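Local coordinates for tubulin-like protein CetZ2 (Haloferax volcanii, PDB 4B45) that binds GTP, belongs to the tubulin/FtsZ-like CetZ family of archaeal cytoskeletal proteins and takes part in the control of cell shape, at residues D264-I277 / M296-L310. Sequence-based numbering, arbitrary orientation.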
loop_
_atom_site.group_PDB
_atom_site.type_symbol
_atom_site.label_atom_id
_atom_site.label_comp_id
_atom_site.label_asym_id
_atom_site.label_seq_id
_atom_site.Cartn_x
_atom_site.Cartn_y
_atom_site.Cartn_z
ATOM N N ASP A 264 16.740 -2.024 -2.381
ATOM C CA ASP A 264 17.589 -1.128 -3.138
ATOM C C ASP A 264 17.542 0.288 -2.560
ATOM O O ASP A 264 18.521 1.023 -2.618
ATOM C CB ASP A 264 17.166 -1.134 -4.618
ATOM C CG ASP A 264 17.968 -0.154 -5.459
ATOM O OD1 ASP A 264 19.153 -0.440 -5.746
ATOM O OD2 ASP A 264 17.416 0.903 -5.835
ATOM N N ALA A 265 16.399 0.671 -2.008
ATOM C CA ALA A 265 16.245 2.016 -1.470
ATOM C C ALA A 265 15.367 1.973 -0.235
ATOM O O ALA A 265 14.596 1.033 -0.039
ATOM C CB ALA A 265 15.634 2.950 -2.519
ATOM N N ALA A 266 15.487 2.989 0.606
ATOM C CA ALA A 266 14.689 3.038 1.811
ATOM C C ALA A 266 14.427 4.474 2.196
ATOM O O ALA A 266 15.221 5.364 1.892
ATOM C CB ALA A 266 15.399 2.318 2.943
ATOM N N LEU A 267 13.306 4.687 2.871
ATOM C CA LEU A 267 12.989 5.985 3.441
ATOM C C LEU A 267 12.577 5.802 4.896
ATOM O O LEU A 267 11.601 5.113 5.209
ATOM C CB LEU A 267 11.878 6.669 2.649
ATOM C CG LEU A 267 11.347 7.924 3.324
ATOM C CD1 LEU A 267 12.453 9.000 3.372
ATOM C CD2 LEU A 267 10.101 8.438 2.625
ATOM N N VAL A 268 13.335 6.423 5.791
ATOM C CA VAL A 268 13.068 6.296 7.208
ATOM C C VAL A 268 12.433 7.560 7.747
ATOM O O VAL A 268 13.040 8.631 7.749
ATOM C CB VAL A 268 14.356 6.038 7.982
ATOM C CG1 VAL A 268 14.044 5.779 9.444
ATOM C CG2 VAL A 268 15.105 4.879 7.346
ATOM N N VAL A 269 11.199 7.422 8.206
ATOM C CA VAL A 269 10.472 8.541 8.763
ATOM C C VAL A 269 10.251 8.216 10.229
ATOM O O VAL A 269 9.706 7.164 10.573
ATOM C CB VAL A 269 9.117 8.779 8.016
ATOM C CG1 VAL A 269 8.332 9.944 8.624
ATOM C CG2 VAL A 269 9.353 9.036 6.535
ATOM N N ILE A 270 10.726 9.102 11.092
ATOM C CA ILE A 270 10.414 9.032 12.508
ATOM C C ILE A 270 9.330 10.064 12.751
ATOM O O ILE A 270 9.511 11.249 12.449
ATOM C CB ILE A 270 11.633 9.386 13.378
ATOM C CG1 ILE A 270 12.810 8.480 13.026
ATOM C CG2 ILE A 270 11.288 9.307 14.858
ATOM C CD1 ILE A 270 12.458 7.027 13.017
ATOM N N ALA A 271 8.198 9.614 13.278
ATOM C CA ALA A 271 7.077 10.509 13.530
ATOM C C ALA A 271 6.831 10.717 15.024
ATOM O O ALA A 271 6.989 9.795 15.832
ATOM C CB ALA A 271 5.809 9.966 12.850
ATOM N N GLY A 272 6.423 11.928 15.388
ATOM C CA GLY A 272 6.095 12.228 16.768
ATOM C C GLY A 272 6.288 13.694 17.058
ATOM O O GLY A 272 6.539 14.475 16.150
ATOM N N GLU A 273 6.176 14.076 18.322
ATOM C CA GLU A 273 6.402 15.458 18.706
ATOM C C GLU A 273 7.888 15.801 18.626
ATOM O O GLU A 273 8.714 15.066 19.158
ATOM C CB GLU A 273 5.847 15.716 20.107
ATOM C CG GLU A 273 4.352 15.472 20.171
ATOM C CD GLU A 273 3.687 16.197 21.321
ATOM O OE1 GLU A 273 4.405 16.888 22.077
ATOM O OE2 GLU A 273 2.447 16.070 21.470
ATOM N N PRO A 274 8.225 16.907 17.932
ATOM C CA PRO A 274 9.608 17.356 17.693
ATOM C C PRO A 274 10.516 17.331 18.930
ATOM O O PRO A 274 11.653 16.845 18.841
ATOM C CB PRO A 274 9.424 18.794 17.198
ATOM C CG PRO A 274 8.113 18.781 16.521
ATOM C CD PRO A 274 7.245 17.777 17.254
ATOM N N ASP A 275 10.024 17.834 20.059
ATOM C CA ASP A 275 10.811 17.883 21.294
ATOM C C ASP A 275 11.196 16.508 21.841
ATOM O O ASP A 275 12.134 16.403 22.617
ATOM C CB ASP A 275 10.060 18.656 22.387
ATOM C CG ASP A 275 10.026 20.149 22.129
ATOM O OD1 ASP A 275 10.900 20.648 21.387
ATOM O OD2 ASP A 275 9.120 20.823 22.667
ATOM N N THR A 276 10.467 15.464 21.456
ATOM C CA THR A 276 10.713 14.129 21.992
ATOM C C THR A 276 11.640 13.272 21.117
ATOM O O THR A 276 12.124 12.219 21.541
ATOM C CB THR A 276 9.389 13.370 22.225
ATOM O OG1 THR A 276 8.852 12.922 20.971
ATOM C CG2 THR A 276 8.376 14.274 22.934
ATOM N N ILE A 277 11.888 13.729 19.901
ATOM C CA ILE A 277 12.690 12.972 18.938
ATOM C C ILE A 277 14.173 13.331 19.043
ATOM O O ILE A 277 14.569 14.435 18.656
ATOM C CB ILE A 277 12.209 13.270 17.517
ATOM C CG1 ILE A 277 10.714 12.935 17.384
ATOM C CG2 ILE A 277 13.036 12.510 16.497
ATOM C CD1 ILE A 277 10.228 12.827 15.949
ATOM N N MET A 296 22.456 1.687 -0.760
ATOM C CA MET A 296 23.249 2.911 -0.886
ATOM C C MET A 296 22.355 4.150 -1.005
ATOM O O MET A 296 22.850 5.264 -1.202
ATOM C CB MET A 296 24.168 2.836 -2.107
ATOM C CG MET A 296 25.092 1.630 -2.127
ATOM S SD MET A 296 26.169 1.650 -0.691
ATOM C CE MET A 296 27.061 3.137 -1.052
ATOM N N GLN A 297 21.044 3.952 -0.891
ATOM C CA GLN A 297 20.092 5.046 -1.051
ATOM C C GLN A 297 19.090 5.080 0.085
ATOM O O GLN A 297 17.885 4.951 -0.144
ATOM C CB GLN A 297 19.315 4.905 -2.358
ATOM C CG GLN A 297 20.150 4.705 -3.599
ATOM C CD GLN A 297 19.280 4.647 -4.838
ATOM O OE1 GLN A 297 19.059 3.576 -5.413
ATOM N NE2 GLN A 297 18.754 5.803 -5.241
ATOM N N VAL A 298 19.588 5.231 1.307
ATOM C CA VAL A 298 18.728 5.386 2.463
ATOM C C VAL A 298 18.517 6.864 2.714
ATOM O O VAL A 298 19.471 7.609 2.978
ATOM C CB VAL A 298 19.335 4.733 3.728
ATOM C CG1 VAL A 298 18.511 5.097 4.953
ATOM C CG2 VAL A 298 19.414 3.228 3.563
ATOM N N ARG A 299 17.263 7.284 2.608
ATOM C CA ARG A 299 16.860 8.662 2.870
ATOM C C ARG A 299 16.149 8.724 4.212
ATOM O O ARG A 299 15.667 7.703 4.729
ATOM C CB ARG A 299 15.908 9.150 1.764
ATOM C CG ARG A 299 16.574 9.296 0.399
ATOM C CD ARG A 299 15.565 9.612 -0.712
ATOM N NE ARG A 299 16.244 10.170 -1.875
ATOM C CZ ARG A 299 16.816 9.442 -2.831
ATOM N NH1 ARG A 299 16.774 8.117 -2.780
ATOM N NH2 ARG A 299 17.429 10.046 -3.838
ATOM N N GLY A 300 16.038 9.919 4.770
ATOM C CA GLY A 300 15.371 10.046 6.051
ATOM C C GLY A 300 14.768 11.410 6.278
ATOM O O GLY A 300 15.226 12.399 5.717
ATOM N N GLY A 301 13.742 11.460 7.114
ATOM C CA GLY A 301 13.125 12.719 7.470
ATOM C C GLY A 301 12.207 12.520 8.653
ATOM O O GLY A 301 11.871 11.386 9.001
ATOM N N ASP A 302 11.799 13.614 9.276
ATOM C CA ASP A 302 10.929 13.520 10.442
ATOM C C ASP A 302 9.566 14.124 10.151
ATOM O O ASP A 302 9.455 15.113 9.434
ATOM C CB ASP A 302 11.566 14.199 11.661
ATOM C CG ASP A 302 12.839 13.504 12.116
ATOM O OD1 ASP A 302 13.164 12.428 11.554
ATOM O OD2 ASP A 302 13.517 14.040 13.026
ATOM N N PHE A 303 8.540 13.509 10.728
ATOM C CA PHE A 303 7.150 13.919 10.564
ATOM C C PHE A 303 6.656 14.434 11.917
ATOM O O PHE A 303 6.260 13.646 12.780
ATOM C CB PHE A 303 6.337 12.698 10.123
ATOM C CG PHE A 303 4.897 12.980 9.768
ATOM C CD1 PHE A 303 4.351 14.254 9.875
ATOM C CD2 PHE A 303 4.079 11.940 9.332
ATOM C CE1 PHE A 303 3.015 14.491 9.541
ATOM C CE2 PHE A 303 2.746 12.166 8.996
ATOM C CZ PHE A 303 2.213 13.447 9.101
ATOM N N PRO A 304 6.680 15.757 12.116
ATOM C CA PRO A 304 6.179 16.328 13.374
ATOM C C PRO A 304 4.652 16.250 13.495
ATOM O O PRO A 304 3.942 16.825 12.673
ATOM C CB PRO A 304 6.630 17.793 13.298
ATOM C CG PRO A 304 7.709 17.818 12.262
ATOM C CD PRO A 304 7.311 16.780 11.265
ATOM N N LEU A 305 4.157 15.530 14.501
ATOM C CA LEU A 305 2.721 15.456 14.750
ATOM C C LEU A 305 2.385 15.295 16.238
ATOM O O LEU A 305 3.212 14.827 17.022
ATOM C CB LEU A 305 2.078 14.344 13.909
ATOM C CG LEU A 305 2.736 12.962 13.902
ATOM C CD1 LEU A 305 2.472 12.201 15.194
ATOM C CD2 LEU A 305 2.260 12.155 12.712
ATOM N N GLU A 306 1.173 15.689 16.622
ATOM C CA GLU A 306 0.731 15.539 18.000
ATOM C C GLU A 306 0.485 14.064 18.316
ATOM O O GLU A 306 -0.241 13.364 17.593
ATOM C CB GLU A 306 -0.533 16.361 18.267
ATOM C CG GLU A 306 -1.083 16.195 19.678
ATOM C CD GLU A 306 -2.337 17.018 19.938
ATOM O OE1 GLU A 306 -2.861 17.635 18.985
ATOM O OE2 GLU A 306 -2.795 17.050 21.103
ATOM N N SER A 307 1.092 13.601 19.403
ATOM C CA SER A 307 1.017 12.201 19.793
ATOM C C SER A 307 1.667 12.047 21.161
ATOM O O SER A 307 2.460 12.900 21.584
ATOM C CB SER A 307 1.762 11.346 18.761
ATOM O OG SER A 307 1.681 9.970 19.063
ATOM N N GLY A 308 1.330 10.967 21.856
ATOM C CA GLY A 308 2.020 10.634 23.091
ATOM C C GLY A 308 3.082 9.597 22.788
ATOM O O GLY A 308 3.779 9.106 23.675
ATOM N N ARG A 309 3.212 9.279 21.508
ATOM C CA ARG A 309 4.093 8.215 21.065
ATOM C C ARG A 309 5.108 8.685 20.025
ATOM O O ARG A 309 5.116 9.847 19.612
ATOM C CB ARG A 309 3.246 7.071 20.493
ATOM C CG ARG A 309 2.185 6.586 21.471
ATOM C CD ARG A 309 1.212 5.593 20.844
ATOM N NE ARG A 309 1.878 4.360 20.447
ATOM C CZ ARG A 309 2.226 3.398 21.295
ATOM N NH1 ARG A 309 1.968 3.525 22.589
ATOM N NH2 ARG A 309 2.836 2.311 20.847
ATOM N N LEU A 310 5.970 7.759 19.625
ATOM C CA LEU A 310 6.903 7.952 18.527
ATOM C C LEU A 310 6.693 6.768 17.622
ATOM O O LEU A 310 6.340 5.687 18.094
ATOM C CB LEU A 310 8.346 7.871 19.022
ATOM C CG LEU A 310 8.942 9.022 19.802
ATOM C CD1 LEU A 310 10.208 8.541 20.481
ATOM C CD2 LEU A 310 9.233 10.171 18.856
HETATM O O HOH W 1 21.189 0.518 -3.249
HETATM O O HOH W 2 6.105 12.051 20.706
#
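Ala271 and Phe303 pair across two parallel strands, 265-272 beside 298-304, CB to CB 3.9 Å, and show how paired residues share a face of a sheet while successive ones alternate. On their face Val269 CG1 also reaches Phe303 CB, at 3.7 Å. The Phe303 ring leads away from the neighbouring strand because chi1 (-174°) sets CG opposite the backbone N, and Leu305 CD2 lies 3.6 Å above the ring plane, over its centre. On the other face Val268 CG2 meets Val298 CG1 obliquely. Backbone bonds zip the strands together; Arg299 N to Ala266 O, 2.9 Å, is nearly straight at 178°.

Beyond the end of strand 265-272, Leu310, at the start of the next strand, sets CD2 tightly against Ile277 CG1, 3.5 Å away, and alongside Thr276 OG1, whose hydroxyl donates to Glu273 O. A water ties that hydroxyl to Glu273 N and Arg309 O. Glu273 stretches its carboxylate to the 305-308 turn, where OE2 takes a weak bond from Ser307 N at 3.5 Å; shortening Glu273 to an alanine would probably cost the Ser307 amide this weak acceptor and open a gap where Glu273 CG packs 3.4 Å from Leu305 O.

In this right-handed beta-alpha-beta crossover of the CetZ C-terminal domain, helix 279-293 connects the strands and lies over the Ala266/Val268 face, while Leu267 and Phe303 face helices 210-217 and 175-196. Strand 309-319 borders 263-272 on the side away from 298-304, an outermost strand within this chain.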